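Local coordinates for methanol--corrinoid protein (Methanosarcina barkeri, PDB 2I2X) that carries a methyl group on its corrinoid cofactor during methanogenesis, accepting it from methanol through MtaB and passing it to coenzyme M through MtaA, at residues 124-129 / 175-180; 134-139 / 181-186; 161-166 / 191-196. One frame throughout, in Å; residues are numbered along the deposited sequence.

Contact 1 (124-129 / 175-180); sequences GTVVCH and PIMLTG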
ATOM      1  N   GLY B 124      23.788  14.221 -35.751  1.00 77.13           N
ATOM      2  CA  GLY B 124      24.025  15.086 -34.593  1.00 75.13           C
ATOM      3  C   GLY B 124      24.697  14.296 -33.486  1.00 73.72           C
ATOM      4  O   GLY B 124      24.890  13.082 -33.615  1.00 73.90           O
ATOM      5  N   THR B 125      25.063  14.978 -32.402  1.00 71.99           N
ATOM      6  CA  THR B 125      25.674  14.322 -31.238  1.00 70.05           C
ATOM      7  C   THR B 125      24.741  14.366 -30.021  1.00 68.60           C
ATOM      8  O   THR B 125      24.129  15.401 -29.738  1.00 68.55           O
ATOM      9  CB  THR B 125      27.088  14.918 -30.909  1.00 70.14           C
ATOM     10  OG1 THR B 125      28.036  14.441 -31.867  1.00 69.86           O
ATOM     11  CG2 THR B 125      27.578  14.498 -29.531  1.00 69.84           C
ATOM     12  N   VAL B 126      24.612  13.227 -29.336  1.00 66.45           N
ATOM     13  CA  VAL B 126      23.949  13.168 -28.024  1.00 64.26           C
ATOM     14  C   VAL B 126      24.958  12.752 -26.948  1.00 62.65           C
ATOM     15  O   VAL B 126      25.766  11.836 -27.154  1.00 62.38           O
ATOM     16  CB  VAL B 126      22.739  12.201 -28.000  1.00 64.37           C
ATOM     17  CG1 VAL B 126      21.981  12.340 -26.698  1.00 64.34           C
ATOM     18  CG2 VAL B 126      21.800  12.469 -29.161  1.00 64.00           C
ATOM     19  N   VAL B 127      24.924  13.461 -25.820  1.00 60.52           N
ATOM     20  CA  VAL B 127      25.665  13.082 -24.620  1.00 58.24           C
ATOM     21  C   VAL B 127      24.664  12.388 -23.694  1.00 57.00           C
ATOM     22  O   VAL B 127      23.530  12.866 -23.521  1.00 56.70           O
ATOM     23  CB  VAL B 127      26.299  14.314 -23.909  1.00 58.20           C
ATOM     24  CG1 VAL B 127      26.980  13.923 -22.600  1.00 57.35           C
ATOM     25  CG2 VAL B 127      27.293  14.984 -24.810  1.00 57.78           C
ATOM     26  N   CYS B 128      25.090  11.262 -23.115  1.00 55.14           N
ATOM     27  CA  CYS B 128      24.278  10.492 -22.172  1.00 53.07           C
ATOM     28  C   CYS B 128      24.993  10.267 -20.852  1.00 51.70           C
ATOM     29  O   CYS B 128      26.178   9.928 -20.823  1.00 51.47           O
ATOM     30  CB  CYS B 128      23.912   9.149 -22.777  1.00 53.15           C
ATOM     31  SG  CYS B 128      23.009   9.319 -24.303  1.00 53.13           S
ATOM     32  N   HIS B 129      24.266  10.451 -19.758  1.00 49.92           N
ATOM     33  CA  HIS B 129      24.826  10.201 -18.439  1.00 48.37           C
ATOM     34  C   HIS B 129      23.784   9.661 -17.473  1.00 47.40           C
ATOM     35  O   HIS B 129      22.584   9.786 -17.705  1.00 47.50           O
ATOM     36  CB  HIS B 129      25.488  11.473 -17.873  1.00 48.02           C
ATOM     37  CG  HIS B 129      24.527  12.434 -17.237  1.00 47.45           C
ATOM     38  ND1 HIS B 129      23.523  13.071 -17.945  1.00 46.10           N
ATOM     39  CD2 HIS B 129      24.425  12.872 -15.958  1.00 45.13           C
ATOM     40  CE1 HIS B 129      22.844  13.855 -17.126  1.00 45.29           C
ATOM     41  NE2 HIS B 129      23.369  13.750 -15.916  1.00 44.98           N
ATOM     42  N   PRO B 175      26.771  18.861 -28.411  1.00 67.64           N
ATOM     43  CA  PRO B 175      25.723  17.928 -28.767  1.00 67.03           C
ATOM     44  C   PRO B 175      24.411  18.663 -29.010  1.00 66.37           C
ATOM     45  O   PRO B 175      24.245  19.812 -28.583  1.00 66.63           O
ATOM     46  CB  PRO B 175      25.616  17.049 -27.525  1.00 66.97           C
ATOM     47  CG  PRO B 175      25.977  17.960 -26.403  1.00 67.33           C
ATOM     48  CD  PRO B 175      27.005  18.899 -26.955  1.00 67.61           C
ATOM     49  N   ILE B 176      23.490  18.003 -29.693  1.00 65.30           N
ATOM     50  CA  ILE B 176      22.175  18.571 -29.939  1.00 64.47           C
ATOM     51  C   ILE B 176      21.227  18.289 -28.764  1.00 63.73           C
ATOM     52  O   ILE B 176      20.222  18.992 -28.565  1.00 63.54           O
ATOM     53  CB  ILE B 176      21.585  18.021 -31.249  1.00 64.80           C
ATOM     54  CG1 ILE B 176      21.794  16.499 -31.332  1.00 64.56           C
ATOM     55  CG2 ILE B 176      22.228  18.744 -32.451  1.00 65.04           C
ATOM     56  CD1 ILE B 176      20.652  15.748 -31.985  1.00 66.06           C
ATOM     57  N   MET B 177      21.578  17.274 -27.974  1.00 62.51           N
ATOM     58  CA  MET B 177      20.704  16.755 -26.936  1.00 61.13           C
ATOM     59  C   MET B 177      21.472  16.112 -25.790  1.00 59.90           C
ATOM     60  O   MET B 177      22.421  15.349 -26.006  1.00 60.15           O
ATOM     61  CB  MET B 177      19.755  15.742 -27.559  1.00 61.38           C
ATOM     62  CG  MET B 177      19.194  14.738 -26.604  1.00 61.88           C
ATOM     63  SD  MET B 177      17.517  14.408 -27.089  1.00 62.93           S
ATOM     64  CE  MET B 177      16.720  15.857 -26.400  1.00 63.51           C
ATOM     65  N   LEU B 178      21.041  16.420 -24.573  1.00 57.87           N
ATOM     66  CA  LEU B 178      21.599  15.814 -23.378  1.00 55.89           C
ATOM     67  C   LEU B 178      20.579  14.867 -22.758  1.00 54.46           C
ATOM     68  O   LEU B 178      19.454  15.287 -22.482  1.00 54.54           O
ATOM     69  CB  LEU B 178      21.960  16.912 -22.381  1.00 55.77           C
ATOM     70  CG  LEU B 178      22.573  16.496 -21.053  1.00 55.32           C
ATOM     71  CD1 LEU B 178      23.946  15.895 -21.301  1.00 54.96           C
ATOM     72  CD2 LEU B 178      22.656  17.704 -20.122  1.00 54.79           C
ATOM     73  N   THR B 179      20.956  13.601 -22.547  1.00 52.69           N
ATOM     74  CA  THR B 179      20.101  12.653 -21.785  1.00 50.64           C
ATOM     75  C   THR B 179      20.602  12.434 -20.365  1.00 49.38           C
ATOM     76  O   THR B 179      21.809  12.427 -20.108  1.00 49.12           O
ATOM     77  CB  THR B 179      19.881  11.253 -22.471  1.00 50.44           C
ATOM     78  OG1 THR B 179      21.057  10.456 -22.369  1.00 50.16           O
ATOM     79  CG2 THR B 179      19.502  11.377 -23.926  1.00 50.49           C
ATOM     80  N   GLY B 180      19.652  12.257 -19.447  1.00 48.26           N
ATOM     81  CA  GLY B 180      19.943  11.913 -18.053  1.00 46.43           C
ATOM     82  C   GLY B 180      19.029  10.819 -17.521  1.00 45.32           C
ATOM     83  O   GLY B 180      17.839  10.764 -17.856  1.00 45.68           O
TER

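Contact 2 (134-139 / 181-186); sequences DVHDIG and TALMTT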
ATOM      1  N   ASP B 134      24.323   7.717  -8.627  1.00 44.83           N
ATOM      2  CA  ASP B 134      23.499   6.658  -9.199  1.00 44.75           C
ATOM      3  C   ASP B 134      24.327   5.670 -10.050  1.00 44.71           C
ATOM      4  O   ASP B 134      25.126   6.081 -10.894  1.00 44.31           O
ATOM      5  CB  ASP B 134      22.351   7.286 -10.010  1.00 44.58           C
ATOM      6  CG  ASP B 134      21.141   6.362 -10.170  1.00 44.46           C
ATOM      7  OD1 ASP B 134      21.302   5.125 -10.220  1.00 43.61           O
ATOM      8  OD2 ASP B 134      20.013   6.883 -10.284  1.00 44.76           O
ATOM      9  N   VAL B 135      24.091   4.374  -9.821  1.00 44.67           N
ATOM     10  CA  VAL B 135      24.859   3.256 -10.394  1.00 44.66           C
ATOM     11  C   VAL B 135      24.015   2.442 -11.394  1.00 44.19           C
ATOM     12  O   VAL B 135      24.514   1.524 -12.064  1.00 44.15           O
ATOM     13  CB  VAL B 135      25.469   2.374  -9.218  1.00 45.12           C
ATOM     14  CG1 VAL B 135      25.692   0.907  -9.593  1.00 44.85           C
ATOM     15  CG2 VAL B 135      26.765   3.002  -8.692  1.00 45.41           C
ATOM     16  N   HIS B 136      22.741   2.809 -11.508  1.00 43.83           N
ATOM     17  CA  HIS B 136      21.796   2.143 -12.412  1.00 43.29           C
ATOM     18  C   HIS B 136      22.064   2.482 -13.890  1.00 43.58           C
ATOM     19  O   HIS B 136      21.642   3.512 -14.403  1.00 43.72           O
ATOM     20  CB  HIS B 136      20.341   2.442 -12.002  1.00 42.99           C
ATOM     21  CG  HIS B 136      20.030   2.098 -10.572  1.00 41.79           C
ATOM     22  ND1 HIS B 136      20.413   2.892  -9.509  1.00 41.67           N
ATOM     23  CD2 HIS B 136      19.381   1.042 -10.030  1.00 40.09           C
ATOM     24  CE1 HIS B 136      20.015   2.343  -8.377  1.00 40.11           C
ATOM     25  NE2 HIS B 136      19.388   1.218  -8.664  1.00 39.89           N
ATOM     26  N   ASP B 137      22.773   1.560 -14.533  1.00 43.94           N
ATOM     27  CA  ASP B 137      23.254   1.582 -15.906  1.00 43.98           C
ATOM     28  C   ASP B 137      22.220   1.374 -16.989  1.00 43.63           C
ATOM     29  O   ASP B 137      22.304   1.988 -18.057  1.00 43.48           O
ATOM     30  CB  ASP B 137      24.180   0.374 -16.081  1.00 44.39           C
ATOM     31  CG  ASP B 137      25.621   0.735 -16.000  1.00 47.06           C
ATOM     32  OD1 ASP B 137      26.055   1.613 -16.777  1.00 49.68           O
ATOM     33  OD2 ASP B 137      26.336   0.122 -15.173  1.00 50.82           O
ATOM     34  N   ILE B 138      21.309   0.437 -16.735  1.00 42.92           N
ATOM     35  CA  ILE B 138      20.646  -0.312 -17.796  1.00 42.41           C
ATOM     36  C   ILE B 138      19.803   0.541 -18.721  1.00 42.55           C
ATOM     37  O   ILE B 138      19.942   0.460 -19.938  1.00 42.61           O
ATOM     38  CB  ILE B 138      19.807  -1.445 -17.213  1.00 42.40           C
ATOM     39  CG1 ILE B 138      20.723  -2.429 -16.497  1.00 41.97           C
ATOM     40  CG2 ILE B 138      18.998  -2.150 -18.306  1.00 42.02           C
ATOM     41  CD1 ILE B 138      20.012  -3.271 -15.515  1.00 41.80           C
ATOM     42  N   GLY B 139      18.935   1.357 -18.135  1.00 42.50           N
ATOM     43  CA  GLY B 139      18.100   2.254 -18.908  1.00 42.72           C
ATOM     44  C   GLY B 139      18.929   3.173 -19.783  1.00 42.52           C
ATOM     45  O   GLY B 139      18.569   3.433 -20.936  1.00 42.62           O
ATOM     46  N   THR B 181      19.583   9.950 -16.681  1.00 43.67           N
ATOM     47  CA  THR B 181      18.854   8.828 -16.135  1.00 41.82           C
ATOM     48  C   THR B 181      19.063   8.790 -14.636  1.00 41.18           C
ATOM     49  O   THR B 181      20.197   8.642 -14.169  1.00 41.29           O
ATOM     50  CB  THR B 181      19.333   7.520 -16.769  1.00 41.66           C
ATOM     51  OG1 THR B 181      18.930   7.497 -18.136  1.00 40.62           O
ATOM     52  CG2 THR B 181      18.732   6.297 -16.069  1.00 41.93           C
ATOM     53  N   ALA B 182      17.975   8.939 -13.885  1.00 39.81           N
ATOM     54  CA  ALA B 182      18.021   8.764 -12.431  1.00 38.85           C
ATOM     55  C   ALA B 182      17.039   7.685 -11.965  1.00 37.99           C
ATOM     56  O   ALA B 182      15.964   7.543 -12.529  1.00 37.81           O
ATOM     57  CB  ALA B 182      17.777  10.066 -11.730  1.00 38.37           C
ATOM     58  N   LEU B 183      17.423   6.911 -10.955  1.00 37.12           N
ATOM     59  CA  LEU B 183      16.590   5.808 -10.487  1.00 37.11           C
ATOM     60  C   LEU B 183      16.184   5.867  -9.024  1.00 37.36           C
ATOM     61  O   LEU B 183      15.350   5.076  -8.566  1.00 37.29           O
ATOM     62  CB  LEU B 183      17.258   4.463 -10.783  1.00 36.68           C
ATOM     63  CG  LEU B 183      16.602   3.889 -12.030  1.00 36.25           C
ATOM     64  CD1 LEU B 183      17.336   4.309 -13.290  1.00 33.41           C
ATOM     65  CD2 LEU B 183      16.490   2.401 -11.908  1.00 36.27           C
ATOM     66  N   MET B 184      16.780   6.798  -8.295  1.00 37.83           N
ATOM     67  CA  MET B 184      16.516   6.940  -6.886  1.00 38.88           C
ATOM     68  C   MET B 184      16.022   8.335  -6.557  1.00 39.47           C
ATOM     69  O   MET B 184      16.475   9.309  -7.138  1.00 39.71           O
ATOM     70  CB  MET B 184      17.767   6.603  -6.088  1.00 38.83           C
ATOM     71  CG  MET B 184      18.256   5.182  -6.308  1.00 39.46           C
ATOM     72  SD  MET B 184      19.696   4.752  -5.327  1.00 38.71           S
ATOM     73  CE  MET B 184      19.019   4.453  -3.703  1.00 42.89           C
ATOM     74  N   THR B 185      15.070   8.424  -5.640  1.00 40.53           N
ATOM     75  CA  THR B 185      14.649   9.712  -5.091  1.00 41.84           C
ATOM     76  C   THR B 185      15.876  10.474  -4.587  1.00 43.13           C
ATOM     77  O   THR B 185      15.967  11.701  -4.687  1.00 43.42           O
ATOM     78  CB  THR B 185      13.657   9.540  -3.927  1.00 41.42           C
ATOM     79  OG1 THR B 185      14.274   8.778  -2.882  1.00 40.54           O
ATOM     80  CG2 THR B 185      12.406   8.820  -4.400  1.00 41.39           C
ATOM     81  N   THR B 186      16.837   9.696  -4.101  1.00 44.51           N
ATOM     82  CA  THR B 186      18.037  10.160  -3.439  1.00 45.58           C
ATOM     83  C   THR B 186      19.060  10.716  -4.440  1.00 46.24           C
ATOM     84  O   THR B 186      20.133  11.172  -4.068  1.00 45.94           O
ATOM     85  CB  THR B 186      18.587   8.979  -2.589  1.00 45.51           C
ATOM     86  OG1 THR B 186      19.122   9.466  -1.362  1.00 46.99           O
ATOM     87  CG2 THR B 186      19.624   8.159  -3.324  1.00 45.72           C
TER

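Contact 3 (161-166 / 191-196); sequences VPAEEV and FKEVND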
ATOM      1  N   VAL B 161      28.041  10.374 -12.471  1.00 62.66           N
ATOM      2  CA  VAL B 161      28.598  11.524 -13.235  1.00 63.06           C
ATOM      3  C   VAL B 161      28.284  12.917 -12.643  1.00 63.63           C
ATOM      4  O   VAL B 161      27.124  13.328 -12.611  1.00 63.40           O
ATOM      5  CB  VAL B 161      28.188  11.461 -14.748  1.00 63.01           C
ATOM      6  CG1 VAL B 161      28.807  12.603 -15.536  1.00 62.53           C
ATOM      7  CG2 VAL B 161      28.595  10.132 -15.373  1.00 62.43           C
ATOM      8  N   PRO B 162      29.333  13.655 -12.210  1.00 64.27           N
ATOM      9  CA  PRO B 162      29.287  14.826 -11.300  1.00 64.72           C
ATOM     10  C   PRO B 162      28.778  16.206 -11.770  1.00 65.17           C
ATOM     11  O   PRO B 162      28.810  17.144 -10.976  1.00 65.23           O
ATOM     12  CB  PRO B 162      30.748  14.952 -10.810  1.00 64.60           C
ATOM     13  CG  PRO B 162      31.470  13.736 -11.332  1.00 64.38           C
ATOM     14  CD  PRO B 162      30.722  13.322 -12.560  1.00 64.38           C
ATOM     15  N   ALA B 163      28.310  16.341 -13.007  1.00 65.84           N
ATOM     16  CA  ALA B 163      27.788  17.635 -13.525  1.00 66.84           C
ATOM     17  C   ALA B 163      28.849  18.583 -14.106  1.00 67.48           C
ATOM     18  O   ALA B 163      28.737  18.960 -15.273  1.00 67.39           O
ATOM     19  CB  ALA B 163      26.883  18.359 -12.500  1.00 66.63           C
ATOM     20  N   GLU B 164      29.861  18.964 -13.311  1.00 68.41           N
ATOM     21  CA  GLU B 164      31.059  19.671 -13.835  1.00 69.35           C
ATOM     22  C   GLU B 164      31.542  18.979 -15.103  1.00 69.50           C
ATOM     23  O   GLU B 164      32.053  19.613 -16.032  1.00 69.79           O
ATOM     24  CB  GLU B 164      32.234  19.661 -12.835  1.00 69.56           C
ATOM     25  CG  GLU B 164      32.200  20.702 -11.723  1.00 70.60           C
ATOM     26  CD  GLU B 164      31.373  20.260 -10.511  1.00 72.64           C
ATOM     27  OE1 GLU B 164      31.281  19.036 -10.230  1.00 72.23           O
ATOM     28  OE2 GLU B 164      30.815  21.150  -9.829  1.00 73.69           O
ATOM     29  N   GLU B 165      31.364  17.662 -15.101  1.00 69.54           N
ATOM     30  CA  GLU B 165      31.842  16.759 -16.125  1.00 69.46           C
ATOM     31  C   GLU B 165      30.878  16.677 -17.295  1.00 69.44           C
ATOM     32  O   GLU B 165      31.282  16.381 -18.426  1.00 69.31           O
ATOM     33  CB  GLU B 165      31.972  15.387 -15.499  1.00 69.31           C
ATOM     34  CG  GLU B 165      33.224  14.675 -15.854  1.00 69.77           C
ATOM     35  CD  GLU B 165      33.352  13.382 -15.100  1.00 69.56           C
ATOM     36  OE1 GLU B 165      33.769  13.418 -13.914  1.00 67.88           O
ATOM     37  OE2 GLU B 165      33.030  12.338 -15.710  1.00 69.65           O
ATOM     38  N   VAL B 166      29.602  16.924 -17.003  1.00 69.64           N
ATOM     39  CA  VAL B 166      28.550  16.949 -18.018  1.00 69.84           C
ATOM     40  C   VAL B 166      28.743  18.227 -18.816  1.00 70.15           C
ATOM     41  O   VAL B 166      28.716  18.216 -20.049  1.00 70.31           O
ATOM     42  CB  VAL B 166      27.119  16.894 -17.394  1.00 69.75           C
ATOM     43  CG1 VAL B 166      26.054  16.810 -18.475  1.00 69.19           C
ATOM     44  CG2 VAL B 166      26.989  15.709 -16.457  1.00 69.33           C
ATOM     45  N   PHE B 191      19.651  16.276 -11.428  1.00 66.31           N
ATOM     46  CA  PHE B 191      19.175  16.959 -12.630  1.00 67.65           C
ATOM     47  C   PHE B 191      19.139  18.471 -12.375  1.00 68.79           C
ATOM     48  O   PHE B 191      19.410  19.261 -13.282  1.00 68.53           O
ATOM     49  CB  PHE B 191      17.783  16.469 -13.056  1.00 67.32           C
ATOM     50  CG  PHE B 191      17.736  15.035 -13.559  1.00 67.31           C
ATOM     51  CD1 PHE B 191      18.895  14.329 -13.877  1.00 66.88           C
ATOM     52  CD2 PHE B 191      16.501  14.399 -13.740  1.00 66.76           C
ATOM     53  CE1 PHE B 191      18.822  13.011 -14.350  1.00 66.49           C
ATOM     54  CE2 PHE B 191      16.425  13.090 -14.214  1.00 65.93           C
ATOM     55  CZ  PHE B 191      17.586  12.396 -14.522  1.00 66.04           C
ATOM     56  N   LYS B 192      18.779  18.847 -11.139  1.00 70.23           N
ATOM     57  CA  LYS B 192      18.898  20.221 -10.632  1.00 71.47           C
ATOM     58  C   LYS B 192      20.268  20.750 -10.986  1.00 72.17           C
ATOM     59  O   LYS B 192      20.396  21.581 -11.885  1.00 72.50           O
ATOM     60  CB  LYS B 192      18.742  20.260  -9.099  1.00 71.71           C
ATOM     61  CG  LYS B 192      17.457  20.879  -8.543  1.00 72.28           C
ATOM     62  CD  LYS B 192      17.570  22.390  -8.389  1.00 73.28           C
ATOM     63  CE  LYS B 192      16.190  23.035  -8.354  1.00 73.99           C
ATOM     64  NZ  LYS B 192      16.224  24.434  -8.875  1.00 74.16           N
ATOM     65  N   GLU B 193      21.287  20.243 -10.291  1.00 72.92           N
ATOM     66  CA  GLU B 193      22.671  20.651 -10.512  1.00 73.96           C
ATOM     67  C   GLU B 193      23.002  20.812 -11.982  1.00 74.19           C
ATOM     68  O   GLU B 193      23.456  21.877 -12.390  1.00 74.52           O
ATOM     69  CB  GLU B 193      23.645  19.673  -9.866  1.00 74.15           C
ATOM     70  CG  GLU B 193      24.251  20.184  -8.577  1.00 75.97           C
ATOM     71  CD  GLU B 193      25.372  19.290  -8.075  1.00 78.35           C
ATOM     72  OE1 GLU B 193      25.063  18.226  -7.477  1.00 79.03           O
ATOM     73  OE2 GLU B 193      26.557  19.658  -8.277  1.00 78.13           O
ATOM     74  N   VAL B 194      22.744  19.768 -12.769  1.00 74.50           N
ATOM     75  CA  VAL B 194      23.012  19.781 -14.213  1.00 74.71           C
ATOM     76  C   VAL B 194      22.307  20.935 -14.933  1.00 74.82           C
ATOM     77  O   VAL B 194      22.959  21.721 -15.612  1.00 74.82           O
ATOM     78  CB  VAL B 194      22.685  18.415 -14.880  1.00 74.66           C
ATOM     79  CG1 VAL B 194      22.734  18.518 -16.399  1.00 74.31           C
ATOM     80  CG2 VAL B 194      23.660  17.350 -14.395  1.00 74.79           C
ATOM     81  N   ASN B 195      20.990  21.041 -14.760  1.00 75.14           N
ATOM     82  CA  ASN B 195      20.196  22.087 -15.409  1.00 75.46           C
ATOM     83  C   ASN B 195      20.675  23.513 -15.108  1.00 75.83           C
ATOM     84  O   ASN B 195      20.949  24.287 -16.026  1.00 75.60           O
ATOM     85  CB  ASN B 195      18.716  21.937 -15.053  1.00 75.14           C
ATOM     86  CG  ASN B 195      17.891  23.118 -15.511  1.00 74.81           C
ATOM     87  OD1 ASN B 195      17.763  24.115 -14.801  1.00 73.69           O
ATOM     88  ND2 ASN B 195      17.326  23.011 -16.702  1.00 73.86           N
ATOM     89  N   ASP B 196      20.754  23.840 -13.817  1.00 76.47           N
ATOM     90  CA  ASP B 196      21.230  25.139 -13.339  1.00 76.91           C
ATOM     91  C   ASP B 196      22.610  25.441 -13.891  1.00 77.49           C
ATOM     92  O   ASP B 196      22.848  26.525 -14.417  1.00 77.93           O
ATOM     93  CB  ASP B 196      21.286  25.176 -11.804  1.00 76.71           C
ATOM     94  CG  ASP B 196      19.929  24.983 -11.156  1.00 76.16           C
ATOM     95  OD1 ASP B 196      18.927  24.803 -11.877  1.00 75.56           O
ATOM     96  OD2 ASP B 196      19.866  25.011  -9.913  1.00 75.92           O
TER

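Contact 1 (124-129 / 175-180)
His129 grips the carbonyl oxygen of Thr179 twice. Its ring atom ND1 gives a hydrogen bond to Thr179 O at 2.8 Å, and its backbone N reaches the same oxygen at 3.2 Å. The two donors approach differently: the backbone N stands well above the carbonyl plane, 38° out of it, whereas ND1 is only moderately tilted from it. The ring can fold back in this way because CG lies between the backbone N and the carbonyl carbon (chi1 82°), and the second bond fixes its rotation at the end of the strand pair.

Behind this doubly bonded oxygen the two backbones are joined as parallel strands. Thr179 N meets Val127 O at 2.8 Å in an almost straight bond (174°), Val127 N binds Met177 O at 3.1 Å, and Ile176 N closes the near end on Thr125 O at 2.7 Å. Val127 thus bonds with both its N and its O to the residues either side of Leu178, the parallel pattern, while Leu178 turns its own backbone bonds to Pro206 and Ala208.

Packing follows on both sheet faces. On the face that carries Val126 and Met177, these two side chains run side by side in the same direction, Val126 CG1 resting 3.7 Å from Met177 CG; helix 233-242 covers Met177 there. On the face of Val127 and Leu178, Val127 divides its methyls: CG2 lies against Pro175 CG at 3.6 Å, while CG1 meets Leu178 CD1 at 3.8 Å. Pro175 and Leu178 in turn pack under helix 164-173.

Thr179 and Gly180 also touch the corrinoid, which places the C-terminal part of this pair at the cofactor pocket. The arrangement is that of neighbouring inner strands in the parallel sheet of a Rossmann-like B12-binding domain.

Contact 2 (134-139 / 181-186)
His136 presents one ring face to Leu183, whose CB sits 3.9 Å from the ring centroid in a CH-pi contact, displaced toward the rim. Met184 comes from another direction: its SD lies at the ring edge, 3.9 Å from His136 CE1, in a sulfur-aromatic contact. NE2 of the ring binds the cobalt of the corrinoid as its axial ligand.

The second shell is Asp134, whose carboxylate bridges the two segments. Its OD1 accepts two hydrogen bonds from the same histidine: ND1 lies 2.5 Å from OD1 on the syn side, nearly in the imidazole plane, and the backbone N of His136 is 3.0 Å from OD1 on the anti side, closing an Asx turn. With CG anti to the backbone N (chi1 -157°), Asp134 also turns its other oxygen across the gap, and OD2 accepts from Leu183 N at 2.7 Å, although the place of OD2 is less certain. With an alanine in place of Asp134, His136 ND1 and Leu183 N would probably be left without their acceptor, and the turn of the imidazole would rest on the cobalt, Leu183 and Met184 alone among the contacts described.

Farther out, Thr181 OG1 hydrogen-bonds N3B of the cofactor and Thr185 OG1 bonds it too, so the 181-186 loop holds the ligand as well as flanking the histidine. The sequence Asp-Val-His-Asp-Ile-Gly matches the DxHxxG signature of B12-binding domains, in which a histidine of the protein coordinates cobalt from below.

Contact 3 (161-166 / 191-196)
Val194 reaches from helix 190-199 to the start of helix 164-173, meeting Ala163 and Val166 through one methyl. Its CB stands back from the other segment, 4.8 Å from Ala163 CB, and the branches do the touching. CG2 points across the gap: it comes within 3.9 Å of Ala163 CB and 4.2 Å of Val166 CG2, so that this methyl lies against both hydrophobic groups of 161-166. CG2 also faces the strand beneath, where NE2 of His129 is 3.9 Å from it. The other branch, Val194 CG1, is anti to the backbone N (chi1 170°), which directs it toward the sheet, where Val194 CG1 packs against Leu178 CD2 at 3.8 Å. One valine thus touches the neighbouring helix start with CG2 and two strands of the sheet, at His129 and Leu178, with its two methyls.

Across from it, Ala163 occupies the N-cap position of helix 164-173. Its methyl is small enough for the helices to come close here, with the CA atoms of Ala163 and Val194 5.3 Å apart, and one turn further on Val166 continues the same apolar surface down to His129 and Leu178. At the outer margin Glu193 flanks the alanine, its CB 4.4 Å from Ala163 CB. Its carboxylate lies in an acidic neighbourhood, near those of Glu164 and Glu132, which would probably raise its affinity for a proton somewhat.

The core of the contact is apolar and lies away from the cofactor. On its outer side, Glu165 forms a salt bridge with Arg133 of a neighbouring MtaB subunit, so helix 164-173 also borders the partner protein. Two helices packed next to each other on one face of a parallel sheet are characteristic of the three-layer alpha/beta sandwich of Rossmann-like B12-binding domains.

Overall arrangement
Contact 1 pairs two inner strands, contact 2 lies at their C-terminal ends, and contact 3 sits in a helical layer on one face of the sheet. Contacts 1 and 2, their centres about 17 Å apart, are continuous, and His129 O probably accepts a hydrogen bond from Thr181 N at 3.2 Å. Contact 3 lies about 13 Å from contact 1 and 14 Å from contact 2, centre to centre. Phe191 joins all three, its CZ 3.7 Å from Gly180 C and 3.5 Å from Ala182 N. Contact 2 holds the cobalt ligand and contact 1 reaches the corrinoid through Thr179 and Gly180, whereas the Val194 side chain of contact 3 stays about 12 Å from it.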